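Local structure of putative hemin ABC transport system, membrane protein (Burkholderia cenocepacia J2315, 5B57) at residues L194-L199 / R285-V290; V141-A146 / A205-V210; A315-R320 / A369-A374; A172-G177 / L301-G306; T121-Q126 / P325-V330. The protein probably forms the membrane-spanning path of an ABC importer that carries heme across the cell membrane. All blocks are in the same frame, centred on the assembly; numbering follows the deposited sequence. Where two conformers were deposited one is given.

Contact 1: L194-L199 / R285-V290; sequences LALPLL and RLKRRV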
# COMPACT_ATOMS: atom_id res chain seq x y z
N LEU A 194 15.68 10.12 -4.32
CA LEU A 194 15.33 8.72 -4.53
C LEU A 194 13.97 8.46 -3.91
O LEU A 194 13.88 8.26 -2.70
CB LEU A 194 16.40 7.79 -3.93
CG LEU A 194 16.15 6.27 -4.13
CD1 LEU A 194 15.99 5.88 -5.59
CD2 LEU A 194 17.22 5.41 -3.51
N ALA A 195 12.92 8.46 -4.72
CA ALA A 195 11.60 8.07 -4.22
C ALA A 195 11.52 6.56 -4.13
O ALA A 195 11.78 5.86 -5.11
CB ALA A 195 10.48 8.60 -5.11
N LEU A 196 11.17 6.05 -2.96
CA LEU A 196 11.14 4.60 -2.84
C LEU A 196 10.08 3.96 -3.73
O LEU A 196 10.34 2.85 -4.24
CB LEU A 196 10.96 4.21 -1.36
CG LEU A 196 12.09 4.73 -0.46
CD1 LEU A 196 12.07 4.06 0.90
CD2 LEU A 196 13.44 4.55 -1.13
N PRO A 197 8.91 4.56 -3.98
CA PRO A 197 8.01 4.00 -5.01
C PRO A 197 8.64 3.86 -6.38
O PRO A 197 8.39 2.84 -7.04
CB PRO A 197 6.83 5.00 -5.04
CG PRO A 197 7.09 5.99 -3.93
CD PRO A 197 8.19 5.45 -3.06
N LEU A 198 9.45 4.83 -6.83
CA LEU A 198 10.08 4.74 -8.14
C LEU A 198 11.16 3.67 -8.16
O LEU A 198 11.29 2.92 -9.14
CB LEU A 198 10.67 6.10 -8.56
CG LEU A 198 9.73 7.31 -8.77
CD1 LEU A 198 10.47 8.49 -9.34
CD2 LEU A 198 8.55 6.99 -9.66
N LEU A 199 11.95 3.55 -7.09
CA LEU A 199 12.89 2.44 -7.01
C LEU A 199 12.18 1.11 -7.22
O LEU A 199 12.71 0.21 -7.89
CB LEU A 199 13.59 2.44 -5.66
CG LEU A 199 14.66 1.36 -5.61
CD1 LEU A 199 15.88 1.95 -5.00
CD2 LEU A 199 14.17 0.21 -4.78
N ARG A 285 20.78 10.79 1.60
CA ARG A 285 22.03 10.05 1.78
C ARG A 285 21.78 8.75 2.51
O ARG A 285 22.48 7.76 2.27
CB ARG A 285 23.05 10.87 2.57
CG ARG A 285 23.43 12.23 1.98
CD ARG A 285 24.46 12.10 0.87
NE ARG A 285 25.74 11.56 1.35
CZ ARG A 285 26.67 11.03 0.55
NH1 ARG A 285 26.47 10.97 -0.76
NH2 ARG A 285 27.79 10.57 1.07
N LEU A 286 20.79 8.72 3.41
CA LEU A 286 20.51 7.49 4.16
C LEU A 286 19.99 6.40 3.25
O LEU A 286 20.43 5.24 3.34
CB LEU A 286 19.53 7.77 5.29
CG LEU A 286 18.95 6.56 6.02
CD1 LEU A 286 20.07 5.76 6.63
CD2 LEU A 286 17.94 6.98 7.11
N LYS A 287 19.04 6.74 2.36
CA LYS A 287 18.54 5.74 1.42
C LYS A 287 19.69 5.14 0.60
O LYS A 287 19.78 3.92 0.48
CB LYS A 287 17.47 6.37 0.53
CG LYS A 287 16.24 6.80 1.32
CD LYS A 287 15.07 7.33 0.44
CE LYS A 287 13.75 7.41 1.25
NZ LYS A 287 12.48 7.74 0.50
N ARG A 288 20.60 5.97 0.10
CA ARG A 288 21.64 5.42 -0.77
C ARG A 288 22.64 4.59 0.01
O ARG A 288 23.15 3.60 -0.52
CB ARG A 288 22.32 6.56 -1.54
CG ARG A 288 23.61 6.17 -2.27
CD ARG A 288 24.22 7.33 -3.09
NE ARG A 288 24.96 6.82 -4.26
CZ ARG A 288 25.52 7.57 -5.22
NH1 ARG A 288 26.15 6.98 -6.23
NH2 ARG A 288 25.46 8.90 -5.17
N ARG A 289 22.92 4.93 1.26
CA ARG A 289 23.96 4.20 1.99
C ARG A 289 23.49 2.81 2.38
O ARG A 289 24.27 1.85 2.31
CB ARG A 289 24.41 5.00 3.21
CG ARG A 289 25.49 6.02 2.83
CD ARG A 289 26.10 6.77 4.00
NE ARG A 289 25.13 7.64 4.67
CZ ARG A 289 25.43 8.77 5.30
NH1 ARG A 289 24.46 9.48 5.88
NH2 ARG A 289 26.69 9.20 5.36
N VAL A 290 22.22 2.67 2.75
CA VAL A 290 21.66 1.35 3.04
C VAL A 290 21.64 0.48 1.79
O VAL A 290 22.09 -0.67 1.81
CB VAL A 290 20.26 1.52 3.64
CG1 VAL A 290 19.63 0.18 3.90
CG2 VAL A 290 20.37 2.34 4.91
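Lys287 reaches out from helix 283-305 and meets Leu194, just before helix 196-220, and Leu196 in its first turn. Its CG lies beside the backbone N and anti to the carbonyl carbon (chi1 -64°). Beyond CG the chain is extended, which carries the amine well away from its own helix. The contacts pass from Leu194 near the root to Leu196 at the end, and CD touches both. Near the root, CB of Lys287 faces the methyl CD2 of Leu194 at 4.2 Å, and the two side chains cross obliquely. Farther out, CD of Lys287 passes 3.5 Å from the backbone O of Leu194. The same CD lies 3.6 Å from CD2 of Leu196. CE of Lys287 then sits 3.6 Å from CG of Leu196. The ends of Lys287 and Leu196 therefore meet tip to tip, and both methyls of the leucine take part. All of this is van der Waals packing, and no hydrogen bond joins the two segments. The polar need of the amine is met elsewhere, by a salt bridge to Glu273. A buried lysine with a carboxylate partner probably keeps its charge. The leucines shield the aliphatic length that leads to it. Leu194 takes a different course, with CG anti to its backbone N (chi1 -179°), and its CB bond is aimed at the lysine helix. Ala195 is the N-cap of helix 196-220. The N of Leu194 is hydrogen-bonded to Gln284 OE1, a second tie to helix 283-305. Helix 168-188 packs Tyr185 and Ala188 against Leu194, while Phe129, from the loop after helix 94-128, touches Leu196.

Contact 2: V141-A146 / A205-V210; sequences VSSGAA and AINALV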
# COMPACT_ATOMS: atom_id res chain seq x y z
N VAL A 141 19.66 -6.71 -6.59
CA VAL A 141 20.91 -7.45 -6.58
C VAL A 141 20.68 -8.93 -6.90
O VAL A 141 21.48 -9.54 -7.62
CB VAL A 141 21.63 -7.24 -5.23
CG1 VAL A 141 20.76 -7.71 -4.10
CG2 VAL A 141 22.92 -7.95 -5.21
N SER A 142 19.59 -9.52 -6.38
CA SER A 142 19.33 -10.95 -6.61
C SER A 142 19.24 -11.26 -8.10
O SER A 142 19.83 -12.23 -8.57
CB SER A 142 18.03 -11.37 -5.92
OG SER A 142 18.01 -11.02 -4.56
N SER A 143 18.48 -10.44 -8.84
CA SER A 143 18.31 -10.61 -10.27
C SER A 143 19.63 -10.56 -11.01
O SER A 143 19.90 -11.38 -11.90
CB SER A 143 17.42 -9.51 -10.82
OG SER A 143 16.26 -9.41 -10.05
N GLY A 144 20.44 -9.54 -10.72
CA GLY A 144 21.72 -9.43 -11.40
C GLY A 144 22.63 -10.62 -11.12
O GLY A 144 23.36 -11.07 -12.01
N ALA A 145 22.60 -11.13 -9.88
CA ALA A 145 23.33 -12.35 -9.58
C ALA A 145 22.88 -13.46 -10.53
O ALA A 145 23.70 -14.04 -11.26
CB ALA A 145 23.11 -12.73 -8.12
N ALA A 146 21.56 -13.69 -10.60
CA ALA A 146 21.01 -14.71 -11.48
C ALA A 146 21.24 -14.40 -12.95
O ALA A 146 21.39 -15.33 -13.75
CB ALA A 146 19.53 -14.87 -11.20
N ALA A 205 10.66 -3.08 -13.71
CA ALA A 205 10.98 -3.02 -15.13
C ALA A 205 12.33 -3.66 -15.41
O ALA A 205 12.46 -4.42 -16.39
CB ALA A 205 10.94 -1.56 -15.61
N ILE A 206 13.34 -3.42 -14.56
CA ILE A 206 14.64 -4.04 -14.85
C ILE A 206 14.58 -5.53 -14.57
O ILE A 206 15.24 -6.32 -15.26
CB ILE A 206 15.77 -3.35 -14.09
CG1 ILE A 206 15.96 -1.92 -14.60
CG2 ILE A 206 17.08 -4.12 -14.26
CD1 ILE A 206 16.57 -1.84 -15.98
N ASN A 207 13.75 -5.95 -13.61
CA ASN A 207 13.55 -7.38 -13.36
C ASN A 207 12.88 -8.10 -14.52
O ASN A 207 13.12 -9.30 -14.71
CB ASN A 207 12.70 -7.61 -12.12
CG ASN A 207 13.52 -7.79 -10.91
OD1 ASN A 207 14.73 -8.03 -11.01
ND2 ASN A 207 12.90 -7.69 -9.75
N ALA A 208 11.96 -7.42 -15.23
CA ALA A 208 11.32 -8.01 -16.40
C ALA A 208 12.34 -8.27 -17.49
O ALA A 208 12.31 -9.32 -18.13
CB ALA A 208 10.23 -7.09 -16.92
N LEU A 209 13.26 -7.32 -17.69
CA LEU A 209 14.26 -7.40 -18.75
C LEU A 209 15.30 -8.48 -18.47
O LEU A 209 15.62 -9.26 -19.37
CB LEU A 209 14.87 -6.00 -18.95
CG LEU A 209 16.05 -5.57 -19.83
CD1 LEU A 209 15.70 -5.61 -21.28
CD2 LEU A 209 16.43 -4.16 -19.44
N VAL A 210 15.77 -8.58 -17.22
CA VAL A 210 16.70 -9.64 -16.81
C VAL A 210 16.09 -11.06 -16.90
O VAL A 210 16.78 -12.02 -17.28
CB VAL A 210 17.25 -9.33 -15.40
CG1 VAL A 210 18.13 -10.46 -14.87
CG2 VAL A 210 18.02 -8.02 -15.41
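Val210 packs its methyl CG1 against the backbone of Ser143, with CG1 3.6 Å from Ser143 O. The same CG1 is 4.2 Å from CB of Ser143. This methyl is anti to the backbone N of Val210 (chi1 175°), a rotation that points it across to helix 141-154. One turn earlier, the side chain of Asn207 is modelled beside the hydroxyl of Ser143. The separation of Ser143 OG and Asn207 OD1 is too short to be real, so their placement is doubtful. The backbones come nearest at the same pair, with CA of Ser143 6.5 Å from CA of Asn207. Helix 168-188 packs on both helices: Ala181 touches Val141, and Leu183, Val184 and Leu187 touch Ile206. Helix 196-220 also borders the second subunit, where Phe310 and Ala369 of that subunit pack on Ala208 and Leu209. A valine methyl thus rests on one carbonyl of the facing helix, and the meeting of Ser143 with Asn207 beside it remains doubtful. Small side chains on helix 141-154 allow this approach. Its well-defined part is a methyl packed on a backbone carbonyl, by van der Waals contact with no hydrogen bond.

Contact 3: A315-R320 / A369-A374; sequences APHCVR and APFFLA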
# COMPACT_ATOMS: atom_id res chain seq x y z
N ALA A 315 13.39 -13.45 9.95
CA ALA A 315 14.21 -13.19 11.13
C ALA A 315 13.97 -11.79 11.70
O ALA A 315 13.62 -11.70 12.88
CB ALA A 315 15.68 -13.47 10.82
N PRO A 316 14.07 -10.69 10.95
CA PRO A 316 13.89 -9.38 11.60
C PRO A 316 12.49 -9.16 12.11
O PRO A 316 12.28 -8.20 12.86
CB PRO A 316 14.25 -8.38 10.50
CG PRO A 316 14.03 -9.08 9.27
CD PRO A 316 14.24 -10.55 9.49
N HIS A 317 11.54 -10.02 11.74
CA HIS A 317 10.18 -9.89 12.24
C HIS A 317 9.99 -10.55 13.60
O HIS A 317 9.21 -10.04 14.41
CB HIS A 317 9.18 -10.48 11.26
CG HIS A 317 7.77 -10.06 11.53
ND1 HIS A 317 7.27 -8.83 11.15
CD2 HIS A 317 6.77 -10.69 12.20
CE1 HIS A 317 6.01 -8.73 11.54
NE2 HIS A 317 5.68 -9.84 12.18
N CYS A 318 10.66 -11.64 13.89
CA CYS A 318 10.50 -12.22 15.22
C CYS A 318 11.29 -11.42 16.24
O CYS A 318 10.80 -11.18 17.36
CB CYS A 318 10.94 -13.68 15.23
SG CYS A 318 10.28 -14.64 13.84
N VAL A 319 12.50 -11.00 15.88
CA VAL A 319 13.30 -10.22 16.81
C VAL A 319 12.57 -8.95 17.18
O VAL A 319 12.62 -8.49 18.33
CB VAL A 319 14.68 -9.92 16.21
CG1 VAL A 319 15.37 -8.84 17.03
CG2 VAL A 319 15.51 -11.22 16.07
N ARG A 320 11.85 -8.38 16.21
CA ARG A 320 11.07 -7.17 16.47
C ARG A 320 9.95 -7.43 17.49
O ARG A 320 9.84 -6.72 18.50
CB ARG A 320 10.49 -6.63 15.17
CG ARG A 320 11.28 -5.52 14.53
CD ARG A 320 10.40 -4.82 13.51
NE ARG A 320 9.87 -5.78 12.56
CZ ARG A 320 10.38 -5.98 11.35
NH1 ARG A 320 11.43 -5.27 10.95
NH2 ARG A 320 9.83 -6.86 10.53
N ALA A 369 6.42 -20.57 4.76
CA ALA A 369 5.00 -20.92 4.68
C ALA A 369 4.34 -20.87 6.06
O ALA A 369 3.38 -20.10 6.24
CB ALA A 369 4.83 -22.26 3.95
N PRO A 370 4.82 -21.60 7.09
CA PRO A 370 4.23 -21.44 8.43
C PRO A 370 4.34 -20.03 9.02
O PRO A 370 3.43 -19.61 9.74
CB PRO A 370 5.02 -22.44 9.29
CG PRO A 370 6.31 -22.59 8.56
CD PRO A 370 5.93 -22.56 7.10
N PHE A 371 5.41 -19.29 8.72
CA PHE A 371 5.50 -17.91 9.19
C PHE A 371 4.36 -17.05 8.67
O PHE A 371 3.76 -16.28 9.42
CB PHE A 371 6.83 -17.29 8.77
CG PHE A 371 6.92 -15.82 9.09
CD1 PHE A 371 7.20 -15.40 10.38
CD2 PHE A 371 6.71 -14.86 8.11
CE1 PHE A 371 7.29 -14.05 10.69
CE2 PHE A 371 6.79 -13.50 8.42
CZ PHE A 371 7.07 -13.10 9.70
N PHE A 372 4.09 -17.13 7.37
CA PHE A 372 3.00 -16.33 6.80
C PHE A 372 1.63 -16.91 7.17
O PHE A 372 0.66 -16.16 7.27
CB PHE A 372 3.15 -16.21 5.29
CG PHE A 372 4.03 -15.08 4.86
CD1 PHE A 372 5.40 -15.24 4.81
CD2 PHE A 372 3.48 -13.85 4.55
CE1 PHE A 372 6.22 -14.20 4.45
CE2 PHE A 372 4.29 -12.81 4.18
CZ PHE A 372 5.67 -12.98 4.14
N LEU A 373 1.54 -18.22 7.37
CA LEU A 373 0.30 -18.78 7.91
C LEU A 373 0.05 -18.29 9.33
O LEU A 373 -1.11 -18.08 9.71
CB LEU A 373 0.37 -20.30 7.87
CG LEU A 373 -0.71 -21.02 7.07
CD1 LEU A 373 -0.89 -20.34 5.74
CD2 LEU A 373 -0.28 -22.47 6.89
N ALA A 374 1.11 -18.12 10.14
CA ALA A 374 0.97 -17.51 11.46
C ALA A 374 0.53 -16.04 11.39
O ALA A 374 -0.37 -15.62 12.13
CB ALA A 374 2.29 -17.62 12.23
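His317 of helix 311-323 meets the ring of Phe371 of helix 360-378, and its side chain can be followed outward. CB of His317 lies 3.7 Å from CZ of Phe371. CG of His317 is 3.6 Å from the same CZ. CD2 of His317 comes closest, 3.5 Å from CZ of Phe371, and it also touches CE1. CD2 and CG of His317 arrive at the edge of the Phe371 ring, near its plane. The two ring planes stand at 84°, with centroids 5.4 Å apart. Phe371 points its ring toward helix 311-323 because CG is anti to its backbone N (chi1 173°). CE1 of Phe371 also lies 4.4 Å from SG of Cys318, a looser apolar contact. The imidazole also has a polar partner. ND1 of His317 accepts a hydrogen bond from NH2 of Arg320, one turn on, at 3.3 Å with a nearly straight N-H...N angle of 169°. The bond leaves in the guanidinium plane but is tilted from the imidazole plane. NH2 of Arg320 also bonds to Gln126 OE1. Both helices are kinked at a proline, Pro316 and Pro370. Around them, Leu337 of helix 327-352 packs on Cys318, and Ile204 of the second subunit packs on Phe372. The chemistry divides the histidine in two. Its CB, CG and CD2 serve hydrophobic packing, and its ND1 serves a cationic donor. A guanidinium beside an accepting ND1 would probably favour a neutral imidazole.

Contact 4: A172-G177 / L301-G306; sequences AAFAGG and LVSCAG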
# COMPACT_ATOMS: atom_id res chain seq x y z
N ALA A 172 31.05 -13.62 -11.41
CA ALA A 172 30.06 -13.19 -12.39
C ALA A 172 28.77 -12.77 -11.71
O ALA A 172 28.24 -11.69 -11.98
CB ALA A 172 29.79 -14.30 -13.41
N ALA A 173 28.24 -13.61 -10.81
CA ALA A 173 27.02 -13.29 -10.08
C ALA A 173 27.16 -11.98 -9.30
O ALA A 173 26.21 -11.20 -9.20
CB ALA A 173 26.66 -14.44 -9.13
N PHE A 174 28.36 -11.73 -8.77
CA PHE A 174 28.57 -10.54 -7.98
C PHE A 174 28.59 -9.29 -8.85
O PHE A 174 28.04 -8.25 -8.47
CB PHE A 174 29.86 -10.69 -7.17
CG PHE A 174 30.04 -9.66 -6.11
CD1 PHE A 174 29.15 -9.57 -5.05
CD2 PHE A 174 31.11 -8.77 -6.16
CE1 PHE A 174 29.33 -8.60 -4.05
CE2 PHE A 174 31.30 -7.79 -5.15
CZ PHE A 174 30.41 -7.70 -4.11
N ALA A 175 29.21 -9.38 -10.04
CA ALA A 175 29.23 -8.22 -10.93
C ALA A 175 27.84 -7.91 -11.45
O ALA A 175 27.38 -6.77 -11.39
CB ALA A 175 30.19 -8.46 -12.09
N GLY A 176 27.13 -8.93 -11.94
CA GLY A 176 25.76 -8.71 -12.37
C GLY A 176 24.87 -8.22 -11.24
O GLY A 176 24.03 -7.33 -11.44
N GLY A 177 25.06 -8.78 -10.04
CA GLY A 177 24.26 -8.35 -8.90
C GLY A 177 24.40 -6.87 -8.65
O GLY A 177 23.41 -6.15 -8.52
N LEU A 301 26.41 -12.84 -1.17
CA LEU A 301 25.85 -14.09 -0.65
C LEU A 301 25.17 -14.91 -1.73
O LEU A 301 25.40 -16.12 -1.84
CB LEU A 301 24.87 -13.80 0.47
CG LEU A 301 25.62 -13.35 1.71
CD1 LEU A 301 24.68 -12.75 2.76
CD2 LEU A 301 26.36 -14.57 2.22
N VAL A 302 24.30 -14.28 -2.51
CA VAL A 302 23.68 -14.95 -3.64
C VAL A 302 24.75 -15.51 -4.56
O VAL A 302 24.53 -16.52 -5.22
CB VAL A 302 22.74 -13.98 -4.37
CG1 VAL A 302 21.84 -14.71 -5.33
CG2 VAL A 302 21.91 -13.25 -3.37
N SER A 303 25.94 -14.89 -4.58
CA SER A 303 27.01 -15.30 -5.50
C SER A 303 27.47 -16.71 -5.25
O SER A 303 27.93 -17.39 -6.18
CB SER A 303 28.21 -14.37 -5.38
OG SER A 303 28.01 -13.19 -6.14
N CYS A 304 27.37 -17.19 -4.02
CA CYS A 304 27.89 -18.50 -3.72
C CYS A 304 26.91 -19.37 -2.97
O CYS A 304 27.27 -20.49 -2.60
CB CYS A 304 29.18 -18.36 -2.93
SG CYS A 304 28.89 -17.44 -1.46
N ALA A 305 25.68 -18.90 -2.76
CA ALA A 305 24.64 -19.73 -2.19
C ALA A 305 23.45 -19.96 -3.10
O ALA A 305 22.72 -20.93 -2.91
CB ALA A 305 24.11 -19.12 -0.88
N GLY A 306 23.23 -19.08 -4.08
CA GLY A 306 22.09 -19.20 -4.96
C GLY A 306 20.89 -18.46 -4.40
O GLY A 306 21.06 -17.50 -3.66
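Ser303 of helix 283-305 lays its side chain over Ala173 and the backbone of Phe174 on helix 168-188. Its OG is 3.5 Å from CB of Ala173, and its CB is 4.1 Å from the same methyl. The OG also lies 3.3 Å from CB of Phe174. It reaches the ring of Phe174 only at the edge, near the ring plane, with CD1 3.9 Å away. OG comes near the backbone N of Phe174 too, but the angle is poor and this is not a hydrogen bond. The hydroxyl is satisfied just outside the two segments. It is hydrogen-bonded to Gly299 O, one turn back on its own helix, and to Pro170 O on the partner helix. With one proton for two carbonyls, the bonds are probably shared or alternate. The torsion explains the bond to Gly299: OG stands beside the backbone N (chi1 -82°), within range of the preceding turn. So a single buried hydroxyl joins two helices through their backbones. The helices can come this near because the residues are small. The CA atoms of Ala173 and Ser303 are 5.0 Å apart. The ring of Phe174 packs on Leu296, Ala300 and Cys251. Ala145 of helix 141-154 touches both Ala173 and Val302. Helix 283-305 ends at Ala305, and Gly306 is the first residue to leave it, with a positive phi of 90° that suits glycine. Close alanine-serine packing with a serine bonded to a backbone carbonyl is a recurrent way of joining transmembrane helices, here in the bundle of a FecCD-family permease.

Contact 5: T121-Q126 / P325-V330; sequences TGAAMQ and PDQRIV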
# COMPACT_ATOMS: atom_id res chain seq x y z
N THR A 121 20.43 -7.38 6.64
CA THR A 121 20.02 -6.51 5.54
C THR A 121 18.51 -6.37 5.47
O THR A 121 18.00 -5.32 5.05
CB THR A 121 20.58 -7.00 4.19
OG1 THR A 121 20.35 -8.40 4.02
CG2 THR A 121 22.08 -6.68 4.05
N GLY A 122 17.77 -7.39 5.91
CA GLY A 122 16.32 -7.28 5.92
C GLY A 122 15.83 -6.28 6.95
O GLY A 122 14.97 -5.43 6.67
N ALA A 123 16.37 -6.39 8.18
CA ALA A 123 16.11 -5.40 9.22
C ALA A 123 16.35 -3.98 8.71
O ALA A 123 15.53 -3.09 8.94
CB ALA A 123 16.98 -5.71 10.43
N ALA A 124 17.46 -3.77 7.99
CA ALA A 124 17.74 -2.44 7.47
C ALA A 124 16.69 -2.03 6.44
O ALA A 124 16.10 -0.95 6.54
CB ALA A 124 19.14 -2.38 6.87
N MET A 125 16.43 -2.89 5.45
CA MET A 125 15.48 -2.53 4.40
C MET A 125 14.08 -2.33 4.94
O MET A 125 13.36 -1.44 4.48
CB MET A 125 15.47 -3.59 3.32
CG MET A 125 16.77 -3.62 2.54
SD MET A 125 16.63 -2.62 1.07
CE MET A 125 15.27 -3.45 0.25
N GLN A 126 13.66 -3.13 5.93
CA GLN A 126 12.32 -2.96 6.49
C GLN A 126 12.19 -1.66 7.27
O GLN A 126 11.13 -1.03 7.28
CB GLN A 126 11.97 -4.15 7.36
CG GLN A 126 11.62 -5.33 6.52
CD GLN A 126 11.99 -6.64 7.15
OE1 GLN A 126 11.58 -6.95 8.28
NE2 GLN A 126 12.77 -7.44 6.43
N PRO A 325 10.98 -2.27 17.60
CA PRO A 325 11.65 -1.94 16.34
C PRO A 325 13.01 -1.29 16.50
O PRO A 325 13.65 -1.04 15.47
CB PRO A 325 10.67 -0.97 15.67
CG PRO A 325 9.91 -0.35 16.78
CD PRO A 325 9.83 -1.38 17.88
N ASP A 326 13.47 -0.99 17.72
CA ASP A 326 14.73 -0.26 17.89
C ASP A 326 15.85 -0.86 17.03
O ASP A 326 16.27 -1.99 17.26
CB ASP A 326 15.16 -0.26 19.37
CG ASP A 326 16.43 0.58 19.63
OD1 ASP A 326 17.22 0.86 18.69
OD2 ASP A 326 16.66 0.96 20.80
N GLN A 327 16.33 -0.09 16.04
CA GLN A 327 17.35 -0.62 15.13
C GLN A 327 18.58 -1.12 15.87
O GLN A 327 19.27 -2.02 15.40
CB GLN A 327 17.73 0.46 14.11
CG GLN A 327 18.50 -0.02 12.87
CD GLN A 327 17.77 -1.08 12.02
OE1 GLN A 327 16.57 -1.35 12.21
NE2 GLN A 327 18.50 -1.67 11.07
N ARG A 328 18.87 -0.56 17.05
CA ARG A 328 20.07 -0.93 17.79
C ARG A 328 20.00 -2.36 18.32
O ARG A 328 21.02 -3.02 18.47
CB ARG A 328 20.31 0.08 18.92
CG ARG A 328 21.40 1.14 18.66
CD ARG A 328 21.01 2.56 19.14
NE ARG A 328 20.85 2.72 20.59
CZ ARG A 328 19.72 3.08 21.21
NH1 ARG A 328 18.61 3.34 20.50
NH2 ARG A 328 19.69 3.20 22.53
N ILE A 329 18.78 -2.85 18.60
CA ILE A 329 18.58 -4.26 18.96
C ILE A 329 18.36 -5.13 17.72
O ILE A 329 18.90 -6.23 17.61
CB ILE A 329 17.38 -4.40 19.92
CG1 ILE A 329 17.65 -3.66 21.20
CG2 ILE A 329 17.06 -5.86 20.18
CD1 ILE A 329 16.37 -3.23 21.95
N VAL A 330 17.52 -4.67 16.78
CA VAL A 330 16.97 -5.57 15.78
C VAL A 330 18.04 -6.02 14.79
O VAL A 330 18.03 -7.16 14.33
CB VAL A 330 15.78 -4.92 15.05
CG1 VAL A 330 15.44 -5.70 13.77
CG2 VAL A 330 14.60 -4.80 15.98
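The backbone O of Asp326 receives two hydrogen bonds, from the N of Ile329 and the N of Val330, each at 3.0 Å, and the turn they close sets Val330 against Ala123. CG1 of Val330 lies 3.7 Å from CB of Ala123. This methyl is the branch anti to the backbone N (chi1 165°), while CG2 lies beside that N. Gln327 makes the second part of the contact. Its CB bond does not aim at helix 94-128, but the chain bends at chi2 (59°) and brings the amide round. NE2 of Gln327 then rests 3.8 Å from CA of Ala124. OE1 of Gln327 lies 3.8 Å from Ala123 O, and no hydrogen bond is made to segment 121-126. Leu266 and Arg263 of helix 263-269 touch the side chain of Gln327 as well. The start of helix 327-352 is fixed on the polar side. Asp326 is its N-cap, and OD1 of Asp326 accepts from the N of Arg328 at 2.7 Å (155°), from above the carboxylate plane. Asn267 adds two bonds, giving ND2 to Asp326 OD1 and taking the N of Gln327 with its own OD1. Pro325 and Asp326 also pack on a chain of another protein in the assembly, so this end of the helix lies at that interface. The pattern is an aspartate-capped helix start leaning through a valine on Ala123 and through a glutamine on Ala124. In BtuC-like importers, short helices between membrane spans meet the ATPase, and helix 263-269 is probably of this kind.

Overall arrangement
All five contacts lie within the FecCD family region and join helices of one transmembrane bundle. Contacts 1 and 2 share helix 196-220; contacts 1 and 4 share helix 283-305. Contacts 2 and 4 touch directly, centres 12 Å apart, through Ala145. Contacts 3 and 5 touch too, at 14 Å between centres, through Pro316, Arg320, Gln126 and Val330. Val290 and Ala124 link contact 1 to contact 5. Contacts 3 and 4 lie on opposite sides of the chain's centre, 26 Å apart. Contact 5 spans the longest run of chain, enclosing contacts 1, 2 and 4. Contacts 2 and 3 both border the second subunit, so bundle packing and dimer packing meet there.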